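Long-range contacts in methyltransferase (Streptomyces avermitilis, PDB 3GIW), which is of unknown function but, as a Rossmann-fold member of an S-adenosyl methyltransferase family that binds S-adenosyl-L-homocysteine, probably transfers methyl groups from S-adenosylmethionine: residues Y28-G33 / M59-R63; V108-D114 / T133-D139; F236-V242 / A272-P277. One frame throughout, in Å; residues are numbered along the deposited sequence.

How the interactions relate
The three contacts illustrate how chemistry follows place in a Rossmann-fold methyltransferase. Interaction 2 is the buried one: two parallel strands at one border of the sheet meet through regular backbone bonds, then turn polar at their C-terminal ends, where cofactor-binding residues lie. Interaction 3, about 24 Å away between centres, reaches the opposite border of the same sheet; it is antiparallel, its side-chain contacts mostly apolar, and it is only partly buried. Interaction 1 involves no strand. It joins two helices, partly buried, through a selenium-aromatic contact and one amide-to-hydroxyl bond. Interactions 1 and 2 do not touch but both contribute to the S-adenosyl-L-homocysteine site, their nearest atoms about 7 Å apart.

Interaction 1 of 3, residues Y28-G33 / M59-R63; sequences YDYIIG and MRANR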
loop_
_atom_site.group_PDB
_atom_site.type_symbol
_atom_site.label_atom_id
_atom_site.label_comp_id
_atom_site.label_asym_id
_atom_site.label_seq_id
_atom_site.Cartn_x
_atom_site.Cartn_y
_atom_site.Cartn_z
ATOM N N TYR A 28 -4.836 -7.299 8.561
ATOM C CA TYR A 28 -4.410 -7.708 7.214
ATOM C C TYR A 28 -3.447 -8.909 7.335
ATOM O O TYR A 28 -3.592 -9.946 6.639
ATOM C CB TYR A 28 -3.753 -6.518 6.532
ATOM C CG TYR A 28 -3.258 -6.721 5.128
ATOM C CD1 TYR A 28 -1.960 -7.116 4.881
ATOM C CD2 TYR A 28 -4.059 -6.424 4.029
ATOM C CE1 TYR A 28 -1.496 -7.258 3.580
ATOM C CE2 TYR A 28 -3.589 -6.533 2.742
ATOM C CZ TYR A 28 -2.313 -6.945 2.520
ATOM O OH TYR A 28 -1.881 -7.032 1.202
ATOM N N ASP A 29 -2.463 -8.801 8.234
ATOM C CA ASP A 29 -1.526 -9.891 8.400
ATOM C C ASP A 29 -2.205 -11.189 8.855
ATOM O O ASP A 29 -1.887 -12.259 8.336
ATOM C CB ASP A 29 -0.400 -9.504 9.372
ATOM C CG ASP A 29 0.834 -10.364 9.221
ATOM O OD1 ASP A 29 1.387 -10.420 8.115
ATOM O OD2 ASP A 29 1.257 -10.958 10.223
ATOM N N TYR A 30 -3.114 -11.091 9.817
ATOM C CA TYR A 30 -3.908 -12.246 10.270
ATOM C C TYR A 30 -4.585 -12.909 9.069
ATOM O O TYR A 30 -4.447 -14.122 8.841
ATOM C CB TYR A 30 -4.940 -11.821 11.314
ATOM C CG TYR A 30 -5.964 -12.893 11.573
ATOM C CD1 TYR A 30 -5.599 -14.093 12.160
ATOM C CD2 TYR A 30 -7.289 -12.722 11.201
ATOM C CE1 TYR A 30 -6.520 -15.079 12.390
ATOM C CE2 TYR A 30 -8.233 -13.688 11.421
ATOM C CZ TYR A 30 -7.844 -14.884 12.027
ATOM O OH TYR A 30 -8.771 -15.904 12.249
ATOM N N ILE A 31 -5.297 -12.112 8.278
ATOM C CA ILE A 31 -6.075 -12.664 7.164
ATOM C C ILE A 31 -5.198 -13.306 6.082
ATOM O O ILE A 31 -5.609 -14.318 5.540
ATOM C CB ILE A 31 -7.013 -11.576 6.591
ATOM C CG1 ILE A 31 -8.095 -11.170 7.595
ATOM C CG2 ILE A 31 -7.592 -11.968 5.184
ATOM C CD1 ILE A 31 -9.170 -12.236 7.947
ATOM N N ILE A 32 -4.024 -12.752 5.770
ATOM C CA ILE A 32 -3.157 -13.297 4.725
ATOM C C ILE A 32 -2.217 -14.407 5.237
ATOM O O ILE A 32 -1.371 -14.899 4.468
ATOM C CB ILE A 32 -2.364 -12.245 3.912
ATOM C CG1 ILE A 32 -1.293 -11.563 4.748
ATOM C CG2 ILE A 32 -3.335 -11.242 3.247
ATOM C CD1 ILE A 32 -0.323 -10.746 3.938
ATOM N N GLY A 33 -2.347 -14.794 6.509
ATOM C CA GLY A 33 -1.653 -15.981 7.043
ATOM C C GLY A 33 -0.391 -15.716 7.840
ATOM O O GLY A 33 0.371 -16.654 8.101
HETATM N N MSE A 59 -7.518 -9.535 0.108
HETATM C CA MSE A 59 -6.290 -9.089 0.762
HETATM C C MSE A 59 -5.070 -9.761 0.091
HETATM O O MSE A 59 -4.058 -9.092 -0.157
HETATM C CB MSE A 59 -6.403 -9.319 2.277
HETATM C CG MSE A 59 -7.365 -8.344 2.937
HETATM SE SE MSE A 59 -7.385 -8.483 4.831
HETATM C CE MSE A 59 -7.938 -6.675 5.244
ATOM N N ARG A 60 -5.164 -11.045 -0.257
ATOM C CA ARG A 60 -4.091 -11.704 -0.973
ATOM C C ARG A 60 -3.881 -11.069 -2.374
ATOM O O ARG A 60 -2.729 -10.862 -2.814
ATOM C CB ARG A 60 -4.374 -13.202 -0.999
ATOM C CG ARG A 60 -4.252 -13.848 0.404
ATOM C CD ARG A 60 -4.772 -15.293 0.497
ATOM N NE ARG A 60 -3.879 -16.139 1.307
ATOM C CZ ARG A 60 -4.036 -16.483 2.590
ATOM N NH1 ARG A 60 -5.070 -16.075 3.314
ATOM N NH2 ARG A 60 -3.126 -17.259 3.168
ATOM N N ALA A 61 -4.974 -10.709 -3.058
ATOM C CA ALA A 61 -4.860 -10.108 -4.364
ATOM C C ALA A 61 -4.187 -8.735 -4.298
ATOM O O ALA A 61 -3.458 -8.336 -5.216
ATOM C CB ALA A 61 -6.269 -9.978 -5.050
ATOM N N ASN A 62 -4.440 -7.980 -3.249
ATOM C CA ASN A 62 -3.764 -6.694 -3.082
ATOM C C ASN A 62 -2.254 -6.879 -2.906
ATOM O O ASN A 62 -1.450 -6.165 -3.539
ATOM C CB ASN A 62 -4.348 -5.916 -1.909
ATOM C CG ASN A 62 -3.574 -4.632 -1.621
ATOM O OD1 ASN A 62 -3.801 -3.631 -2.290
ATOM N ND2 ASN A 62 -2.620 -4.704 -0.703
ATOM N N ARG A 63 -1.852 -7.865 -2.107
ATOM C CA ARG A 63 -0.428 -8.146 -1.928
ATOM C C ARG A 63 0.191 -8.587 -3.242
ATOM O O ARG A 63 1.313 -8.132 -3.607
ATOM C CB ARG A 63 -0.177 -9.144 -0.799
ATOM C CG ARG A 63 1.322 -9.206 -0.392
ATOM C CD ARG A 63 1.798 -7.982 0.380
ATOM N NE ARG A 63 3.253 -8.008 0.598
ATOM C CZ ARG A 63 3.902 -7.149 1.388
ATOM N NH1 ARG A 63 3.228 -6.209 2.056
ATOM N NH2 ARG A 63 5.230 -7.234 1.509
#
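Y28 and M59 run past each other in opposite directions, and the selenium of M59, introduced as selenomethionine, lies 5.0 Å from the centroid of the Y28 ring, an oblique Met-aromatic contact. Y28, M59 and R60 are each modelled in two conformers, of which one is described. The helix-helix contact joins helices 24-31 and 55-75 beside the cofactor site of a Rossmann-fold methyltransferase; Y28, N62 and R63 bind S-adenosyl-L-homocysteine. I31 crosses M59 at about a right angle, its CG2 reaching SE at 3.5 Å, while I32 CG2 packs on M59 CB. CG of Y28 lies anti to the backbone N (chi1 -179°), which carries the phenol across to helix 55-75. There ND2 of N62 donates to Y28 OH at 3.1 Å, with the hydroxyl almost in the amide plane and the amide turned 86° from the ring. OD1 of N62 is held by S199, fixing the amide's rotation. With an alanine here, the Y28 hydroxyl would probably lose this donor and S199 its partner, leaving the phenol freer to shift. At G33 a Schellman motif ends the first helix; beside it, in this conformer, I32 O sits over one face of the R60 guanidinium, 3.2 Å from NH2.

Interaction 2 of 3, residues V108-D114 / T133-D139; sequences VVYVDND and TAYVEAD. With GOL (glycerol), chain C.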
loop_
_atom_site.group_PDB
_atom_site.type_symbol
_atom_site.label_atom_id
_atom_site.label_comp_id
_atom_site.label_asym_id
_atom_site.label_seq_id
_atom_site.Cartn_x
_atom_site.Cartn_y
_atom_site.Cartn_z
ATOM N N VAL A 108 15.210 1.909 -0.857
ATOM C CA VAL A 108 13.806 1.924 -0.419
ATOM C C VAL A 108 13.712 2.536 0.964
ATOM O O VAL A 108 14.483 2.183 1.872
ATOM C CB VAL A 108 13.195 0.494 -0.380
ATOM C CG1 VAL A 108 11.751 0.543 0.058
ATOM C CG2 VAL A 108 13.377 -0.191 -1.737
ATOM N N VAL A 109 12.801 3.488 1.108
ATOM C CA VAL A 109 12.426 4.008 2.427
ATOM C C VAL A 109 10.997 3.514 2.710
ATOM O O VAL A 109 10.077 3.790 1.945
ATOM C CB VAL A 109 12.479 5.538 2.527
ATOM C CG1 VAL A 109 11.936 6.073 3.864
ATOM C CG2 VAL A 109 13.895 6.029 2.298
ATOM N N TYR A 110 10.825 2.850 3.860
ATOM C CA TYR A 110 9.543 2.387 4.339
ATOM C C TYR A 110 9.016 3.289 5.460
ATOM O O TYR A 110 9.802 3.786 6.302
ATOM C CB TYR A 110 9.752 1.027 4.920
ATOM C CG TYR A 110 10.131 -0.090 3.982
ATOM C CD1 TYR A 110 9.189 -0.676 3.170
ATOM C CD2 TYR A 110 11.411 -0.634 3.980
ATOM C CE1 TYR A 110 9.476 -1.811 2.402
ATOM C CE2 TYR A 110 11.738 -1.758 3.186
ATOM C CZ TYR A 110 10.751 -2.363 2.389
ATOM O OH TYR A 110 10.998 -3.489 1.626
ATOM N N VAL A 111 7.703 3.465 5.521
ATOM C CA VAL A 111 7.079 4.373 6.464
ATOM C C VAL A 111 5.789 3.765 7.005
ATOM O O VAL A 111 4.970 3.257 6.262
ATOM C CB VAL A 111 6.717 5.718 5.771
ATOM C CG1 VAL A 111 6.147 6.709 6.777
ATOM C CG2 VAL A 111 7.947 6.299 5.025
ATOM N N ASP A 112 5.608 3.759 8.323
ATOM C CA ASP A 112 4.317 3.388 8.915
ATOM C C ASP A 112 4.139 4.126 10.238
ATOM O O ASP A 112 5.106 4.682 10.778
ATOM C CB ASP A 112 4.184 1.846 9.127
ATOM C CG ASP A 112 2.737 1.341 9.079
ATOM O OD1 ASP A 112 1.993 1.432 10.069
ATOM O OD2 ASP A 112 2.318 0.799 8.042
ATOM N N ASN A 113 2.888 4.168 10.707
ATOM C CA ASN A 113 2.617 4.749 12.012
ATOM C C ASN A 113 2.171 3.735 13.082
ATOM O O ASN A 113 1.982 4.128 14.223
ATOM C CB ASN A 113 1.650 5.942 11.917
ATOM C CG ASN A 113 0.264 5.561 11.554
ATOM O OD1 ASN A 113 -0.027 4.430 11.180
ATOM N ND2 ASN A 113 -0.641 6.542 11.628
ATOM N N ASP A 114 2.015 2.460 12.734
ATOM C CA ASP A 114 1.681 1.435 13.728
ATOM C C ASP A 114 2.969 1.056 14.461
ATOM O O ASP A 114 3.893 0.574 13.822
ATOM C CB ASP A 114 1.051 0.231 13.044
ATOM C CG ASP A 114 0.604 -0.839 14.020
ATOM O OD1 ASP A 114 1.220 -0.879 15.099
ATOM O OD2 ASP A 114 -0.343 -1.597 13.692
ATOM N N THR A 133 18.318 0.591 2.476
ATOM C CA THR A 133 16.937 0.713 2.965
ATOM C C THR A 133 16.915 1.426 4.314
ATOM O O THR A 133 17.900 1.403 5.084
ATOM C CB THR A 133 16.230 -0.651 3.093
ATOM O OG1 THR A 133 16.827 -1.388 4.165
ATOM C CG2 THR A 133 16.309 -1.434 1.805
ATOM N N ALA A 134 15.767 1.989 4.626
ATOM C CA ALA A 134 15.555 2.659 5.897
ATOM C C ALA A 134 14.071 2.541 6.292
ATOM O O ALA A 134 13.219 2.263 5.439
ATOM C CB ALA A 134 15.966 4.135 5.779
ATOM N N TYR A 135 13.803 2.754 7.570
ATOM C CA TYR A 135 12.457 2.743 8.117
ATOM C C TYR A 135 12.240 3.993 8.929
ATOM O O TYR A 135 13.101 4.364 9.764
ATOM C CB TYR A 135 12.176 1.503 9.000
ATOM C CG TYR A 135 10.787 1.561 9.602
ATOM C CD1 TYR A 135 9.665 1.368 8.803
ATOM C CD2 TYR A 135 10.576 1.909 10.953
ATOM C CE1 TYR A 135 8.388 1.493 9.305
ATOM C CE2 TYR A 135 9.264 2.051 11.467
ATOM C CZ TYR A 135 8.173 1.826 10.643
ATOM O OH TYR A 135 6.873 1.937 11.060
ATOM N N VAL A 136 11.110 4.648 8.686
ATOM C CA VAL A 136 10.709 5.873 9.379
ATOM C C VAL A 136 9.317 5.630 9.977
ATOM O O VAL A 136 8.404 5.237 9.277
ATOM C CB VAL A 136 10.664 7.087 8.337
ATOM C CG1 VAL A 136 10.061 8.351 8.966
ATOM C CG2 VAL A 136 12.044 7.354 7.717
ATOM N N GLU A 137 9.152 5.829 11.278
ATOM C CA GLU A 137 7.838 5.853 11.895
ATOM C C GLU A 137 7.276 7.264 11.784
ATOM O O GLU A 137 7.795 8.187 12.399
ATOM C CB GLU A 137 7.911 5.425 13.367
ATOM C CG GLU A 137 6.573 5.214 14.008
ATOM C CD GLU A 137 6.713 4.768 15.450
ATOM O OE1 GLU A 137 7.006 5.626 16.321
ATOM O OE2 GLU A 137 6.572 3.560 15.707
ATOM N N ALA A 138 6.204 7.417 11.002
ATOM C CA ALA A 138 5.623 8.744 10.709
ATOM C C ALA A 138 4.217 8.591 10.186
ATOM O O ALA A 138 3.825 7.521 9.698
ATOM C CB ALA A 138 6.500 9.514 9.721
ATOM N N ASP A 139 3.477 9.703 10.269
ATOM C CA ASP A 139 2.093 9.783 9.821
ATOM C C ASP A 139 2.017 10.597 8.530
ATOM O O ASP A 139 2.534 11.734 8.466
ATOM C CB ASP A 139 1.267 10.488 10.897
ATOM C CG ASP A 139 -0.220 10.236 10.752
ATOM O OD1 ASP A 139 -0.725 10.171 9.613
ATOM O OD2 ASP A 139 -0.883 10.091 11.808
HETATM C C1 GOL C . 2.071 6.247 6.973
HETATM O O1 GOL C . 2.844 7.422 7.044
HETATM C C2 GOL C . 1.082 6.248 8.109
HETATM O O2 GOL C . 0.234 7.377 8.052
HETATM C C3 GOL C . 0.192 5.025 8.045
HETATM O O3 GOL C . 0.903 3.895 8.425
HETATM O O HOH W 1 6.340 1.877 13.708
#
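V108 to D112 pair in parallel with T133 to E137, neighbouring strands of the Rossmann-fold sheet joined by a beta-alpha-beta crossover. Backbone bonds come first. A134 N, Y110 N, V136 N, D112 N and A138 N donate alternately across the gap; the Y110 N to A134 O bond is nearly straight (178°), that from D112 N to V136 O is weak, and A138 N to D112 O closes the series.

Apolar packing divides between the two faces. V109, V111, A134 and V136 share one, where V109 CG1 touches V136 CG2 at 4.1 Å. On the other, V108 CG1 lies over the centre of the Y110 ring, and Y110 CB meets the edge of the Y135 ring in its plane. With CG anti to the backbone N (chi1 177°), Y135 extends its ring along the strand pair until OH is 3.3 Å from D112 CB.

Polar contacts gather at the C-terminal ends, where D112 and D139 bind S-adenosyl-L-homocysteine; an acidic residue at the end of the second strand, here D112 on 107-112, is familiar from class I methyltransferases. D112 OD1 accepts from D114 N at 2.9 Å through its anti lone pair, an Asx turn, while G88 N holds OD2. A glycerol, probably from the crystallisation liquor, occupies this region: its O3 accepts from N113 N and donates to N113 OD1, and its O1 donates to A138 O. One water gathers three groups, donating to D114 O and to E137 OE2, which also pairs with R16, and accepting from Y135 OH at 2.7 Å.

Interaction 3 of 3, residues F236-V242 / A272-P277; sequences FEGLELV and AVARKP
F236 turns its ring obliquely toward two small side chains, A272 and A274, with CZ 3.6 Å from A272 CB and CD1 equally near A274 CB, one side of the ring spanning both methyls. The contact is an antiparallel strand pair at the border of the Rossmann-fold sheet, where 269-275 separates 240-248 from 195-201, the strand order of class I methyltransferases. L196 and I246 also touch the F236 ring. L241 meets the same two alanines: its CD2 is 3.9 Å from A272 CB and slightly farther from A274 CB. L239 adds its CB to A274, so that this one methyl is met by three larger side chains.

V242 and V273 lie side by side and point the same way, with CG2 of the first 4.0 Å from CG1 of the second. Helix 55-75 covers this pair through H72, W65 and L73. Between these groups the backbones are joined by reciprocal hydrogen bonds, E240 N to R275 O and R275 N to E240 O, and by V242 N to V273 O at 2.8 Å. E240 and R275 project together, but OE1 and NH1, the latter from one of two modelled conformers, are too far apart for a salt bridge. A type II turn from F236 to L239 leads into the pair, its G238 having positive phi, and places G238 O 3.6 Å from CD of the C-terminal P277.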
loop_
_atom_site.group_PDB
_atom_site.type_symbol
_atom_site.label_atom_id
_atom_site.label_comp_id
_atom_site.label_asym_id
_atom_site.label_seq_id
_atom_site.Cartn_x
_atom_site.Cartn_y
_atom_site.Cartn_z
ATOM N N PHE A 236 -4.782 10.824 -9.796
ATOM C CA PHE A 236 -3.875 10.657 -10.925
ATOM C C PHE A 236 -3.989 11.793 -11.961
ATOM O O PHE A 236 -3.359 11.748 -13.030
ATOM C CB PHE A 236 -4.117 9.276 -11.543
ATOM C CG PHE A 236 -3.732 8.163 -10.644
ATOM C CD1 PHE A 236 -2.432 7.743 -10.582
ATOM C CD2 PHE A 236 -4.675 7.526 -9.832
ATOM C CE1 PHE A 236 -2.052 6.700 -9.756
ATOM C CE2 PHE A 236 -4.281 6.489 -9.001
ATOM C CZ PHE A 236 -2.961 6.080 -8.962
ATOM N N GLU A 237 -4.789 12.808 -11.661
ATOM C CA GLU A 237 -4.917 13.980 -12.555
ATOM C C GLU A 237 -3.576 14.653 -12.799
ATOM O O GLU A 237 -2.823 14.886 -11.877
ATOM C CB GLU A 237 -5.920 14.985 -11.995
ATOM C CG GLU A 237 -7.357 14.513 -12.097
ATOM C CD GLU A 237 -7.915 14.483 -13.530
ATOM O OE1 GLU A 237 -7.436 15.270 -14.380
ATOM O OE2 GLU A 237 -8.865 13.695 -13.800
ATOM N N GLY A 238 -3.267 14.939 -14.062
ATOM C CA GLY A 238 -1.970 15.518 -14.393
ATOM C C GLY A 238 -0.830 14.525 -14.523
ATOM O O GLY A 238 0.276 14.915 -14.869
ATOM N N LEU A 239 -1.071 13.257 -14.184
ATOM C CA LEU A 239 -0.104 12.162 -14.342
ATOM C C LEU A 239 -0.443 11.286 -15.539
ATOM O O LEU A 239 -1.575 11.311 -16.047
ATOM C CB LEU A 239 -0.055 11.296 -13.061
ATOM C CG LEU A 239 0.164 12.045 -11.755
ATOM C CD1 LEU A 239 0.219 11.111 -10.527
ATOM C CD2 LEU A 239 1.433 12.877 -11.830
ATOM N N GLU A 240 0.523 10.494 -15.980
ATOM C CA GLU A 240 0.367 9.665 -17.171
ATOM C C GLU A 240 0.189 8.199 -16.763
ATOM O O GLU A 240 1.129 7.515 -16.407
ATOM C CB GLU A 240 1.569 9.858 -18.117
ATOM C CG GLU A 240 1.703 11.342 -18.582
ATOM C CD GLU A 240 2.755 11.613 -19.667
ATOM O OE1 GLU A 240 3.648 10.778 -19.855
ATOM O OE2 GLU A 240 2.658 12.668 -20.335
ATOM N N LEU A 241 -1.046 7.726 -16.820
ATOM C CA LEU A 241 -1.345 6.355 -16.396
ATOM C C LEU A 241 -0.690 5.322 -17.278
ATOM O O LEU A 241 -0.734 5.424 -18.518
ATOM C CB LEU A 241 -2.865 6.071 -16.357
ATOM C CG LEU A 241 -3.613 6.636 -15.147
ATOM C CD1 LEU A 241 -5.123 6.825 -15.449
ATOM C CD2 LEU A 241 -3.424 5.794 -13.901
ATOM N N VAL A 242 -0.093 4.314 -16.655
ATOM C CA VAL A 242 0.353 3.114 -17.345
ATOM C C VAL A 242 -0.881 2.273 -17.721
ATOM O O VAL A 242 -1.775 2.071 -16.882
ATOM C CB VAL A 242 1.311 2.285 -16.440
ATOM C CG1 VAL A 242 1.759 0.968 -17.122
ATOM C CG2 VAL A 242 2.533 3.141 -16.046
ATOM N N ALA A 272 -3.499 1.188 -9.734
ATOM C CA ALA A 272 -3.018 2.027 -10.810
ATOM C C ALA A 272 -1.595 2.483 -10.570
ATOM O O ALA A 272 -1.153 2.616 -9.417
ATOM C CB ALA A 272 -3.936 3.279 -10.970
ATOM N N VAL A 273 -0.889 2.717 -11.681
ATOM C CA VAL A 273 0.484 3.220 -11.673
ATOM C C VAL A 273 0.540 4.314 -12.735
ATOM O O VAL A 273 -0.007 4.142 -13.844
ATOM C CB VAL A 273 1.465 2.104 -12.045
ATOM C CG1 VAL A 273 2.929 2.629 -12.123
ATOM C CG2 VAL A 273 1.354 0.949 -11.047
ATOM N N ALA A 274 1.199 5.436 -12.421
ATOM C CA ALA A 274 1.268 6.563 -13.346
ATOM C C ALA A 274 2.602 7.313 -13.209
ATOM O O ALA A 274 3.145 7.418 -12.131
ATOM C CB ALA A 274 0.145 7.527 -13.118
ATOM N N ARG A 275 3.069 7.853 -14.339
ATOM C CA ARG A 275 4.332 8.613 -14.433
ATOM C C ARG A 275 4.090 10.106 -14.262
ATOM O O ARG A 275 3.114 10.660 -14.800
ATOM C CB ARG A 275 4.971 8.385 -15.805
ATOM C CG ARG A 275 6.341 9.044 -16.001
ATOM C CD ARG A 275 7.025 8.526 -17.275
ATOM N NE ARG A 275 8.360 9.086 -17.447
ATOM C CZ ARG A 275 8.623 10.312 -17.891
ATOM N NH1 ARG A 275 7.640 11.156 -18.208
ATOM N NH2 ARG A 275 9.891 10.702 -17.994
ATOM N N LYS A 276 4.989 10.758 -13.530
ATOM C CA LYS A 276 4.990 12.209 -13.393
ATOM C C LYS A 276 5.782 12.838 -14.563
ATOM O O LYS A 276 6.968 12.558 -14.708
ATOM C CB LYS A 276 5.634 12.590 -12.043
ATOM C CG LYS A 276 5.752 14.089 -11.818
ATOM C CD LYS A 276 6.291 14.445 -10.469
ATOM C CE LYS A 276 6.541 15.967 -10.371
ATOM N NZ LYS A 276 6.726 16.360 -8.928
ATOM N N PRO A 277 5.123 13.684 -15.373
ATOM C CA PRO A 277 5.818 14.361 -16.498
ATOM C C PRO A 277 6.955 15.240 -16.041
ATOM O O PRO A 277 6.937 15.820 -14.954
ATOM C CB PRO A 277 4.715 15.218 -17.135
ATOM C CG PRO A 277 3.448 14.667 -16.676
ATOM C CD PRO A 277 3.677 13.979 -15.354
ATOM O OXT PRO A 277 7.929 15.398 -16.794
HETATM O O HOH W 2 -2.169 1.676 -14.178
#